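Local coordinates for protein cyanophycinase-like exopeptidase (actinobacterium SCGC AAA027-L06, PDB 6NQC) that probably hydrolyses peptide bonds as a serine exopeptidase of family S51, the family that includes cyanophycinase, at residues S31-P36 against E74-L79; L59-A64 against I117-G122; G27-G32 against A151-G156; I187-K192 against I217-A222. All coordinates share one frame; numbering follows the deposited sequence.

Contact 1 (S31-P36 against E74-L79); sequences SGEYLP and EFWKQL
Tyr34, Trp76 and Leu79 carry this packing of a type II beta turn, Gly32 to Leu35, against one side of helix 70-87. The turn belongs to the loop that leaves strand 26-29 of the central sheet. Tyr34 sends its side chain toward the helix, where CE2 comes within 4.1 Å of Trp76 CE3; the two side chains cross at about a right angle. Tyr34 CB lies 4.1 Å from Leu79 CG, so the residue is wedged between side chains one helical turn apart. The indole also meets Glu33, whose CD approaches Trp76 CH2 at 3.3 Å, with the carboxylate and ring planes 56° apart. Glu33 reaches it because CG sits between the backbone N and the carbonyl carbon (chi1 68°) and the chain bends again at chi2. This places Glu33 CG over one face of the Tyr34 ring, near its rim, while Glu33 OE2 accepts a hydrogen bond from Gly121 N. Leu35 covers the outer margin, its CD2 4.0 Å from Leu79 CD1. Between the backbones a water donates to both carbonyls, lying 2.9 Å from Tyr34 O and 2.9 Å from Leu79 O.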
loop_
_atom_site.group_PDB
_atom_site.type_symbol
_atom_site.label_atom_id
_atom_site.label_comp_id
_atom_site.label_asym_id
_atom_site.label_seq_id
_atom_site.Cartn_x
_atom_site.Cartn_y
_atom_site.Cartn_z
ATOM N N SER A 31 -7.424 5.614 2.349
ATOM C CA SER A 31 -6.909 6.883 2.885
ATOM C C SER A 31 -6.681 6.647 4.379
ATOM O O SER A 31 -7.149 5.652 4.937
ATOM C CB SER A 31 -7.844 8.091 2.684
ATOM O OG SER A 31 -8.885 8.127 3.653
ATOM N N GLY A 32 -5.992 7.584 5.018
ATOM C CA GLY A 32 -5.980 7.646 6.470
ATOM C C GLY A 32 -4.812 6.966 7.112
ATOM O O GLY A 32 -4.923 6.573 8.285
ATOM N N GLU A 33 -3.700 6.792 6.380
ATOM C CA GLU A 33 -2.519 6.186 6.968
ATOM C C GLU A 33 -2.134 6.930 8.245
ATOM O O GLU A 33 -2.287 8.155 8.352
ATOM C CB GLU A 33 -1.351 6.168 5.988
ATOM C CG GLU A 33 -0.756 7.538 5.630
ATOM C CD GLU A 33 -1.386 8.137 4.393
ATOM O OE1 GLU A 33 -2.451 8.734 4.536
ATOM O OE2 GLU A 33 -0.830 7.973 3.277
ATOM N N TYR A 34 -1.631 6.150 9.209
ATOM C CA TYR A 34 -1.029 6.650 10.441
ATOM C C TYR A 34 -2.020 7.386 11.324
ATOM O O TYR A 34 -1.607 8.087 12.267
ATOM C CB TYR A 34 0.186 7.543 10.159
ATOM C CG TYR A 34 1.196 6.960 9.194
ATOM C CD1 TYR A 34 1.338 5.585 9.078
ATOM C CD2 TYR A 34 1.975 7.772 8.387
ATOM C CE1 TYR A 34 2.239 5.025 8.193
ATOM C CE2 TYR A 34 2.910 7.208 7.478
ATOM C CZ TYR A 34 3.030 5.822 7.407
ATOM O OH TYR A 34 3.914 5.211 6.538
ATOM N N LEU A 35 -3.309 7.259 11.097
ATOM C CA LEU A 35 -4.241 8.008 11.942
ATOM C C LEU A 35 -4.942 7.113 12.963
ATOM O O LEU A 35 -4.995 5.881 12.803
ATOM C CB LEU A 35 -5.285 8.762 11.118
ATOM C CG LEU A 35 -4.705 9.922 10.292
ATOM C CD1 LEU A 35 -5.849 10.756 9.720
ATOM C CD2 LEU A 35 -3.713 10.802 11.061
ATOM N N PRO A 36 -5.464 7.692 14.054
ATOM C CA PRO A 36 -6.061 6.854 15.113
ATOM C C PRO A 36 -7.108 5.876 14.623
ATOM O O PRO A 36 -7.152 4.724 15.101
ATOM C CB PRO A 36 -6.676 7.895 16.070
ATOM C CG PRO A 36 -5.830 9.094 15.900
ATOM C CD PRO A 36 -5.434 9.119 14.422
ATOM N N GLU A 74 9.098 15.953 6.481
ATOM C CA GLU A 74 9.217 15.864 7.933
ATOM C C GLU A 74 7.856 15.703 8.607
ATOM O O GLU A 74 7.758 15.076 9.670
ATOM C CB GLU A 74 9.933 17.100 8.500
ATOM C CG GLU A 74 10.234 17.023 9.993
ATOM C CD GLU A 74 11.181 15.897 10.371
ATOM O OE1 GLU A 74 12.046 15.527 9.530
ATOM O OE2 GLU A 74 11.056 15.396 11.518
ATOM N N PHE A 75 6.810 16.296 8.053
ATOM C CA PHE A 75 5.476 16.102 8.602
ATOM C C PHE A 75 5.056 14.639 8.466
ATOM O O PHE A 75 4.474 14.080 9.401
ATOM C CB PHE A 75 4.469 17.031 7.910
ATOM C CG PHE A 75 3.067 16.972 8.498
ATOM C CD1 PHE A 75 2.768 17.648 9.670
ATOM C CD2 PHE A 75 2.054 16.252 7.871
ATOM C CE1 PHE A 75 1.472 17.606 10.226
ATOM C CE2 PHE A 75 0.781 16.200 8.417
ATOM C CZ PHE A 75 0.489 16.897 9.608
ATOM N N TRP A 76 5.349 14.012 7.313
ATOM C CA TRP A 76 5.079 12.588 7.161
ATOM C C TRP A 76 5.843 11.773 8.213
ATOM O O TRP A 76 5.278 10.855 8.822
ATOM C CB TRP A 76 5.418 12.081 5.754
ATOM C CG TRP A 76 4.319 12.288 4.758
ATOM C CD1 TRP A 76 4.352 13.115 3.663
ATOM C CD2 TRP A 76 2.998 11.706 4.779
ATOM N NE1 TRP A 76 3.149 13.073 3.003
ATOM C CE2 TRP A 76 2.297 12.224 3.652
ATOM C CE3 TRP A 76 2.348 10.822 5.628
ATOM C CZ2 TRP A 76 0.985 11.859 3.352
ATOM C CZ3 TRP A 76 1.030 10.466 5.336
ATOM C CH2 TRP A 76 0.365 10.985 4.216
ATOM N N LYS A 77 7.140 12.078 8.371
ATOM C CA LYS A 77 7.945 11.409 9.393
ATOM C C LYS A 77 7.301 11.499 10.783
ATOM O O LYS A 77 7.152 10.484 11.499
ATOM C CB LYS A 77 9.350 12.015 9.408
ATOM C CG LYS A 77 10.388 11.244 10.175
ATOM C CD LYS A 77 11.684 12.049 10.290
ATOM C CE LYS A 77 12.666 11.362 11.195
ATOM N NZ LYS A 77 14.092 11.720 10.870
ATOM N N GLN A 78 6.875 12.704 11.164
ATOM C CA GLN A 78 6.382 12.907 12.518
ATOM C C GLN A 78 4.994 12.307 12.693
ATOM O O GLN A 78 4.687 11.732 13.744
ATOM C CB GLN A 78 6.374 14.400 12.850
ATOM C CG GLN A 78 7.537 14.840 13.730
ATOM C CD GLN A 78 7.550 14.155 15.113
ATOM O OE1 GLN A 78 6.610 14.288 15.924
ATOM N NE2 GLN A 78 8.614 13.420 15.382
ATOM N N LEU A 79 4.148 12.403 11.665
ATOM C CA LEU A 79 2.875 11.676 11.667
ATOM C C LEU A 79 3.085 10.180 11.900
ATOM O O LEU A 79 2.450 9.568 12.779
ATOM C CB LEU A 79 2.167 11.916 10.337
ATOM C CG LEU A 79 0.672 11.620 10.260
ATOM C CD1 LEU A 79 -0.072 12.458 11.264
ATOM C CD2 LEU A 79 0.171 11.888 8.844
HETATM O O HOH W 1 -0.187 9.994 13.871
#

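Contact 2 (L59-A64 against I117-G122); sequences LQIPTA and IYFSGG
Two neighbouring parallel strands of the central sheet, 57-61 and 116-119, pair here and then run on together into the loops at their C-terminal ends. Leu59 lies beside Ile117, Gln60 beside Tyr118 and Ile61 beside Phe119. Tyr118 is tied to strand 57-61 through both its N and its O: N donates to Leu59 O at 2.9 Å, and O accepts from Ile61 N at 2.8 Å, nearly in line with the carbonyl. The ladder ends at Ile61 O, which takes Ser120 N at 3.2 Å and a water.

Ile61 is central to the apolar face. With CG1 beside the backbone N (chi1 -61°), Ile61 CD1 reaches Ile117 CG2 at 3.7 Å, while on the other branch Ile61 CG2 meets the aromatic ring at its edge, 3.8 Å from Phe119 CD1. Ile61 and Phe119 point the same way, side by side, and Ile140 of helix 135-145 packs against both. On the other face Gln60 and Tyr118 turn toward the loop holding Tyr34, and Gln60 NE2 bonds to Gly80 O.

Beyond the strands the same water bridges the diverging chains, donating to Ile61 O and Ser120 O and accepting from Ala64 N at 2.9 Å. Ala64 CB rests 3.4 Å from Ser120 O, also touching Gly121 O. Gly122 CA makes a CA-H...O contact with Ala64 O at 3.5 Å. A parallel core with helix 135-145 on the Ile61 face and helix 70-87 on the Gln60 face is typical of a three-layer alpha/beta/alpha sandwich.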
loop_
_atom_site.group_PDB
_atom_site.type_symbol
_atom_site.label_atom_id
_atom_site.label_comp_id
_atom_site.label_asym_id
_atom_site.label_seq_id
_atom_site.Cartn_x
_atom_site.Cartn_y
_atom_site.Cartn_z
ATOM N N LEU A 59 8.121 0.129 9.480
ATOM C CA LEU A 59 8.993 0.752 8.501
ATOM C C LEU A 59 8.122 1.560 7.537
ATOM O O LEU A 59 7.147 1.041 6.987
ATOM C CB LEU A 59 9.802 -0.330 7.780
ATOM C CG LEU A 59 11.127 0.067 7.164
ATOM C CD1 LEU A 59 12.047 -1.133 6.954
ATOM C CD2 LEU A 59 10.817 0.727 5.822
ATOM N N GLN A 60 8.433 2.833 7.387
ATOM C CA GLN A 60 7.563 3.789 6.700
ATOM C C GLN A 60 8.300 4.376 5.510
ATOM O O GLN A 60 9.427 4.856 5.643
ATOM C CB GLN A 60 7.107 4.880 7.661
ATOM C CG GLN A 60 6.323 4.298 8.793
ATOM C CD GLN A 60 6.093 5.262 9.926
ATOM O OE1 GLN A 60 6.571 6.400 9.897
ATOM N NE2 GLN A 60 5.317 4.821 10.918
ATOM N N ILE A 61 7.693 4.263 4.338
ATOM C CA ILE A 61 8.340 4.657 3.090
ATOM C C ILE A 61 7.497 5.742 2.432
ATOM O O ILE A 61 6.347 5.502 1.992
ATOM C CB ILE A 61 8.559 3.447 2.168
ATOM C CG1 ILE A 61 9.469 2.437 2.867
ATOM C CG2 ILE A 61 9.150 3.910 0.877
ATOM C CD1 ILE A 61 9.781 1.228 2.077
ATOM N N PRO A 62 8.024 6.973 2.378
ATOM C CA PRO A 62 7.222 8.106 1.928
ATOM C C PRO A 62 7.553 8.526 0.511
ATOM O O PRO A 62 7.258 9.651 0.121
ATOM C CB PRO A 62 7.636 9.199 2.925
ATOM C CG PRO A 62 9.120 8.953 3.005
ATOM C CD PRO A 62 9.297 7.434 2.975
ATOM N N THR A 63 8.160 7.642 -0.256
ATOM C CA THR A 63 8.643 8.005 -1.574
ATOM C C THR A 63 7.588 8.592 -2.484
ATOM O O THR A 63 7.918 9.392 -3.366
ATOM C CB THR A 63 9.239 6.740 -2.241
ATOM O OG1 THR A 63 10.152 6.149 -1.318
ATOM C CG2 THR A 63 9.943 7.077 -3.547
ATOM N N ALA A 64 6.309 8.200 -2.328
ATOM C CA ALA A 64 5.243 8.821 -3.099
ATOM C C ALA A 64 5.248 10.333 -2.932
ATOM O O ALA A 64 4.782 11.030 -3.831
ATOM C CB ALA A 64 3.873 8.258 -2.707
ATOM N N ILE A 117 5.998 -2.989 6.414
ATOM C CA ILE A 117 6.504 -1.972 5.501
ATOM C C ILE A 117 5.286 -1.274 4.924
ATOM O O ILE A 117 4.356 -1.951 4.464
ATOM C CB ILE A 117 7.396 -2.593 4.416
ATOM C CG1 ILE A 117 8.602 -3.259 5.073
ATOM C CG2 ILE A 117 7.828 -1.564 3.426
ATOM C CD1 ILE A 117 9.389 -4.117 4.080
ATOM N N TYR A 118 5.241 0.063 5.028
ATOM C CA TYR A 118 4.075 0.876 4.675
ATOM C C TYR A 118 4.457 1.919 3.630
ATOM O O TYR A 118 5.381 2.698 3.857
ATOM C CB TYR A 118 3.519 1.568 5.935
ATOM C CG TYR A 118 2.068 1.923 5.847
ATOM C CD1 TYR A 118 1.650 3.021 5.080
ATOM C CD2 TYR A 118 1.093 1.159 6.490
ATOM C CE1 TYR A 118 0.323 3.350 4.988
ATOM C CE2 TYR A 118 -0.244 1.482 6.373
ATOM C CZ TYR A 118 -0.614 2.596 5.615
ATOM O OH TYR A 118 -1.933 2.969 5.472
ATOM N N PHE A 119 3.766 1.913 2.470
ATOM C CA PHE A 119 3.885 3.000 1.499
ATOM C C PHE A 119 2.804 4.036 1.797
ATOM O O PHE A 119 1.618 3.750 1.643
ATOM C CB PHE A 119 3.721 2.507 0.055
ATOM C CG PHE A 119 4.798 1.587 -0.402
ATOM C CD1 PHE A 119 6.109 2.019 -0.484
ATOM C CD2 PHE A 119 4.500 0.294 -0.784
ATOM C CE1 PHE A 119 7.119 1.160 -0.928
ATOM C CE2 PHE A 119 5.494 -0.574 -1.209
ATOM C CZ PHE A 119 6.820 -0.142 -1.275
ATOM N N SER A 120 3.193 5.243 2.203
ATOM C CA SER A 120 2.206 6.298 2.397
ATOM C C SER A 120 1.899 6.995 1.065
ATOM O O SER A 120 2.466 6.676 0.007
ATOM C CB SER A 120 2.668 7.292 3.456
ATOM O OG SER A 120 3.993 7.722 3.217
ATOM N N GLY A 121 0.952 7.929 1.131
ATOM C CA GLY A 121 0.360 8.523 -0.051
ATOM C C GLY A 121 1.230 9.613 -0.700
ATOM O O GLY A 121 2.268 10.033 -0.186
ATOM N N GLY A 122 0.777 10.039 -1.870
ATOM C CA GLY A 122 1.448 11.006 -2.695
ATOM C C GLY A 122 1.150 10.761 -4.170
ATOM O O GLY A 122 0.000 10.607 -4.576
HETATM O O HOH W 2 5.291 6.285 -0.466
#

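Contact 3 (G27-G32 against A151-G156); sequences GLVGSG and AGCSAG
Val29 and Cys153 face each other across two parallel strands, their side chains on the same side of the sheet and Val29 CG1 3.9 Å from Cys153 SG. The thiol group extends opposite its own backbone N (chi1 176°), which carries Cys153 SG past the valine to 3.6 Å from Ser31 CA. Three backbone hydrogen bonds hold the strands: Gly152 N to Gly27 O, Val29 N to Gly152 O at 2.9 Å, and Ser154 N to Val29 O. The last is also 2.9 Å and the straightest, with 170° at the hydrogen. Gly27 and Ala151 come especially near, their CA atoms 4.2 Å apart; Ala151 CB packs against Gly27 O at 3.6 Å.

The sequence from Gly152 to Gly156 runs from the end of strand 149-153 through a turn into helix 155-158, consistent with the GxSxG nucleophile elbow of serine hydrolases. Ser154, the probable nucleophile, has positive phi (57°) in the sharp turn between strand and helix. The turn folds Gly156 back so that its N bonds to Cys153 O at 2.8 Å, and Gly152 and Gly156 lie close together where the chain doubles back.

Outside this pairing, Ser154 OG makes a weak hydrogen bond with His189 NE2. Ser31 OG is held by Val220 N, and the Gly30 backbone bonds to both His189 and Thr221. From strand 116-119, on the other flank of strand 149-153, the Tyr118 side chain reaches over Ala151 and Cys153 to touch Val29 as well.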
loop_
_atom_site.group_PDB
_atom_site.type_symbol
_atom_site.label_atom_id
_atom_site.label_comp_id
_atom_site.label_asym_id
_atom_site.label_seq_id
_atom_site.Cartn_x
_atom_site.Cartn_y
_atom_site.Cartn_z
ATOM N N GLY A 27 -2.056 -5.207 2.906
ATOM C CA GLY A 27 -3.083 -4.219 3.179
ATOM C C GLY A 27 -3.212 -3.189 2.060
ATOM O O GLY A 27 -2.233 -2.573 1.642
ATOM N N LEU A 28 -4.445 -2.993 1.619
ATOM C CA LEU A 28 -4.809 -1.944 0.659
ATOM C C LEU A 28 -5.685 -0.919 1.359
ATOM O O LEU A 28 -6.796 -1.243 1.807
ATOM C CB LEU A 28 -5.546 -2.560 -0.537
ATOM C CG LEU A 28 -4.941 -3.843 -1.103
ATOM C CD1 LEU A 28 -5.829 -4.467 -2.146
ATOM C CD2 LEU A 28 -3.570 -3.528 -1.663
ATOM N N VAL A 29 -5.196 0.324 1.478
ATOM C CA VAL A 29 -5.856 1.348 2.283
ATOM C C VAL A 29 -6.312 2.487 1.386
ATOM O O VAL A 29 -5.538 2.998 0.577
ATOM C CB VAL A 29 -4.925 1.854 3.387
ATOM C CG1 VAL A 29 -5.601 2.854 4.293
ATOM C CG2 VAL A 29 -4.448 0.632 4.261
ATOM N N GLY A 30 -7.560 2.906 1.556
ATOM C CA GLY A 30 -8.114 3.959 0.708
ATOM C C GLY A 30 -7.699 5.375 1.078
ATOM O O GLY A 30 -7.611 6.253 0.204
ATOM N N SER A 31 -7.424 5.614 2.349
ATOM C CA SER A 31 -6.909 6.883 2.885
ATOM C C SER A 31 -6.681 6.647 4.379
ATOM O O SER A 31 -7.149 5.652 4.937
ATOM C CB SER A 31 -7.844 8.091 2.684
ATOM O OG SER A 31 -8.885 8.127 3.653
ATOM N N GLY A 32 -5.992 7.584 5.018
ATOM C CA GLY A 32 -5.980 7.646 6.470
ATOM C C GLY A 32 -4.812 6.966 7.112
ATOM O O GLY A 32 -4.923 6.573 8.285
ATOM N N ALA A 151 1.760 -2.855 3.235
ATOM C CA ALA A 151 0.549 -2.083 3.038
ATOM C C ALA A 151 0.878 -0.839 2.236
ATOM O O ALA A 151 2.009 -0.346 2.252
ATOM C CB ALA A 151 -0.108 -1.719 4.396
ATOM N N GLY A 152 -0.120 -0.352 1.522
ATOM C CA GLY A 152 -0.024 0.903 0.818
ATOM C C GLY A 152 -1.329 1.655 0.900
ATOM O O GLY A 152 -2.424 1.074 0.831
ATOM N N CYS A 153 -1.207 2.959 1.106
ATOM C CA CYS A 153 -2.350 3.842 1.275
ATOM C C CYS A 153 -2.418 4.814 0.102
ATOM O O CYS A 153 -1.409 5.437 -0.252
ATOM C CB CYS A 153 -2.243 4.586 2.596
ATOM S SG CYS A 153 -3.529 5.771 2.846
ATOM N N SER A 154 -3.602 4.900 -0.518
ATOM C CA SER A 154 -3.876 5.789 -1.648
ATOM C C SER A 154 -2.900 5.479 -2.783
ATOM O O SER A 154 -2.954 4.377 -3.352
ATOM C CB SER A 154 -3.807 7.248 -1.177
ATOM O OG SER A 154 -4.330 8.073 -2.185
ATOM N N ALA A 155 -1.972 6.398 -3.086
ATOM C CA ALA A 155 -0.965 6.119 -4.103
ATOM C C ALA A 155 -0.237 4.825 -3.807
ATOM O O ALA A 155 0.175 4.108 -4.729
ATOM C CB ALA A 155 0.051 7.254 -4.211
ATOM N N GLY A 156 -0.000 4.545 -2.513
ATOM C CA GLY A 156 0.732 3.352 -2.137
ATOM C C GLY A 156 -0.004 2.069 -2.436
ATOM O O GLY A 156 0.614 1.026 -2.663
#

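Contact 4 (I187-K192 against I217-A222); sequences IPHFNK and IDEVTA
Glu219 receives His189 through the anti lone pair of its carboxylate: ND1 of His189 donates to OE2 of Glu219 at 2.8 Å, almost straight at 172°. The oxygen lies close to the imidazole plane, but the carboxylate itself is turned 65° from it. Since His189 NE2 makes a weak hydrogen bond with Ser154 OG, the arrangement is consistent with a Ser-His-Glu triad in this S51 peptidase, with Glu219 positioning the histidine.

Asn191 in turn fixes the glutamate backbone. Its CG stands between its own backbone N and carbonyl carbon (chi1 57°), which brings Asn191 OD1 to Glu219 N at 2.8 Å. A water accepts from Asn191 ND2 and donates to Glu219 OE1 at 2.8 Å, so the second carboxylate oxygen is held as well. The aliphatic part of Lys192 lies across that end, CD 3.4 Å from Glu219 OE1.

Deeper in, Ile217 N donates to Ile187 O at 2.9 Å, and Phe190 N returns a bond to Ile217 O from above the carbonyl plane. Asp218 OD1 touches the Phe190 ring at its edge but has its hydrogen bond with His241.

Strands 184-187 and 213-217, parallel neighbours in the four-stranded mixed sheet, lead into this contact; the type II turn from Asp218 to Thr221 then passes the chain to strand 221-225, which lies beside strand 26-29 in the central sheet.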
loop_
_atom_site.group_PDB
_atom_site.type_symbol
_atom_site.label_atom_id
_atom_site.label_comp_id
_atom_site.label_asym_id
_atom_site.label_seq_id
_atom_site.Cartn_x
_atom_site.Cartn_y
_atom_site.Cartn_z
ATOM N N ILE A 187 -8.844 1.700 -6.786
ATOM C CA ILE A 187 -9.108 3.126 -6.809
ATOM C C ILE A 187 -9.296 3.576 -5.351
ATOM O O ILE A 187 -10.276 3.151 -4.720
ATOM C CB ILE A 187 -10.337 3.463 -7.658
ATOM C CG1 ILE A 187 -10.082 2.983 -9.082
ATOM C CG2 ILE A 187 -10.558 4.950 -7.639
ATOM C CD1 ILE A 187 -11.303 2.974 -9.978
ATOM N N PRO A 188 -8.390 4.373 -4.804
ATOM C CA PRO A 188 -8.515 4.809 -3.405
ATOM C C PRO A 188 -9.427 6.020 -3.303
ATOM O O PRO A 188 -9.948 6.479 -4.283
ATOM C CB PRO A 188 -7.084 5.172 -3.028
ATOM C CG PRO A 188 -6.430 5.606 -4.344
ATOM C CD PRO A 188 -7.124 4.807 -5.432
ATOM N N HIS A 189 -9.585 6.540 -2.069
ATOM C CA HIS A 189 -10.372 7.757 -1.849
ATOM C C HIS A 189 -11.685 7.649 -2.624
ATOM O O HIS A 189 -12.112 8.634 -3.261
ATOM C CB HIS A 189 -9.641 9.018 -2.330
ATOM C CG HIS A 189 -8.375 9.325 -1.585
ATOM N ND1 HIS A 189 -8.354 9.996 -0.385
ATOM C CD2 HIS A 189 -7.086 9.114 -1.912
ATOM C CE1 HIS A 189 -7.103 10.135 0.019
ATOM N NE2 HIS A 189 -6.314 9.593 -0.890
ATOM N N PHE A 190 -12.288 6.457 -2.667
ATOM C CA PHE A 190 -13.284 6.208 -3.704
ATOM C C PHE A 190 -14.497 7.131 -3.593
ATOM O O PHE A 190 -15.088 7.516 -4.612
ATOM C CB PHE A 190 -13.778 4.786 -3.644
ATOM C CG PHE A 190 -14.612 4.384 -4.831
ATOM C CD1 PHE A 190 -14.039 4.192 -6.070
ATOM C CD2 PHE A 190 -15.957 4.179 -4.695
ATOM C CE1 PHE A 190 -14.798 3.811 -7.133
ATOM C CE2 PHE A 190 -16.726 3.771 -5.792
ATOM C CZ PHE A 190 -16.142 3.610 -6.984
ATOM N N ASN A 191 -14.863 7.492 -2.386
ATOM C CA ASN A 191 -16.033 8.310 -2.143
ATOM C C ASN A 191 -15.800 9.767 -2.491
ATOM O O ASN A 191 -16.771 10.519 -2.572
ATOM C CB ASN A 191 -16.484 8.158 -0.675
ATOM C CG ASN A 191 -15.398 8.504 0.324
ATOM O OD1 ASN A 191 -14.294 7.939 0.292
ATOM N ND2 ASN A 191 -15.711 9.429 1.251
ATOM N N LYS A 192 -14.560 10.169 -2.748
ATOM C CA LYS A 192 -14.246 11.557 -3.087
ATOM C C LYS A 192 -13.491 11.762 -4.394
ATOM O O LYS A 192 -13.625 12.843 -4.967
ATOM C CB LYS A 192 -13.434 12.195 -1.937
ATOM C CG LYS A 192 -14.110 12.013 -0.560
ATOM C CD LYS A 192 -13.852 13.199 0.355
ATOM C CE LYS A 192 -15.004 13.436 1.319
ATOM N NZ LYS A 192 -15.608 14.793 1.112
ATOM N N ILE A 217 -11.887 1.567 -2.858
ATOM C CA ILE A 217 -11.781 1.576 -1.397
ATOM C C ILE A 217 -12.047 3.003 -0.943
ATOM O O ILE A 217 -11.334 3.931 -1.346
ATOM C CB ILE A 217 -10.412 1.076 -0.921
ATOM C CG1 ILE A 217 -10.181 -0.357 -1.454
ATOM C CG2 ILE A 217 -10.343 1.079 0.615
ATOM C CD1 ILE A 217 -8.791 -0.928 -1.081
ATOM N N ASP A 218 -13.094 3.172 -0.133
ATOM C CA ASP A 218 -13.434 4.468 0.427
ATOM C C ASP A 218 -12.341 4.988 1.370
ATOM O O ASP A 218 -11.480 4.243 1.863
ATOM C CB ASP A 218 -14.733 4.409 1.246
ATOM C CG ASP A 218 -15.977 4.304 0.387
ATOM O OD1 ASP A 218 -15.869 4.555 -0.816
ATOM O OD2 ASP A 218 -17.045 3.955 0.915
ATOM N N GLU A 219 -12.427 6.286 1.670
ATOM C CA GLU A 219 -11.564 6.870 2.684
ATOM C C GLU A 219 -11.717 6.145 4.024
ATOM O O GLU A 219 -12.782 5.594 4.361
ATOM C CB GLU A 219 -11.873 8.359 2.819
ATOM C CG GLU A 219 -11.497 9.110 1.539
ATOM C CD GLU A 219 -11.377 10.597 1.695
ATOM O OE1 GLU A 219 -12.139 11.176 2.488
ATOM O OE2 GLU A 219 -10.527 11.164 1.006
ATOM N N VAL A 220 -10.590 6.060 4.723
ATOM C CA VAL A 220 -10.467 5.446 6.040
ATOM C C VAL A 220 -11.047 4.046 6.048
ATOM O O VAL A 220 -11.642 3.608 7.029
ATOM C CB VAL A 220 -11.150 6.354 7.091
ATOM C CG1 VAL A 220 -10.731 5.934 8.496
ATOM C CG2 VAL A 220 -10.813 7.792 6.828
ATOM N N THR A 221 -10.838 3.323 4.952
ATOM C CA THR A 221 -11.256 1.937 4.802
ATOM C C THR A 221 -10.083 1.187 4.188
ATOM O O THR A 221 -9.245 1.781 3.482
ATOM C CB THR A 221 -12.484 1.813 3.916
ATOM O OG1 THR A 221 -13.496 2.721 4.394
ATOM C CG2 THR A 221 -13.058 0.421 3.912
ATOM N N ALA A 222 -10.013 -0.116 4.490
ATOM C CA ALA A 222 -8.944 -0.959 3.991
ATOM C C ALA A 222 -9.496 -2.339 3.660
ATOM O O ALA A 222 -10.568 -2.751 4.121
ATOM C CB ALA A 222 -7.770 -1.067 5.000
HETATM O O HOH W 3 -14.413 10.336 3.864
#

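Contacts 2 and 3 are core pairings of parallel strands in the same central sheet, joined by backbone bonds between 116-119 and 149-153. Contact 1 is a surface packing of loop on helix, with a water as its polar bridge; contact 4, partly buried, mixes backbone bonds with two made by side chains, His189 to Glu219 and Glu219 N to Asn191. Contacts 1 and 3 both use the loop between strand 26-29 and helix 39-51, which packs on helix 70-87; its Glu33 ties contact 1 to Gly121 of contact 2. Contacts 3 and 4, with centres about 9 Å apart, bring the probable nucleophile near the histidine and glutamate of the likely triad, whereas contacts 2 and 4 do not touch.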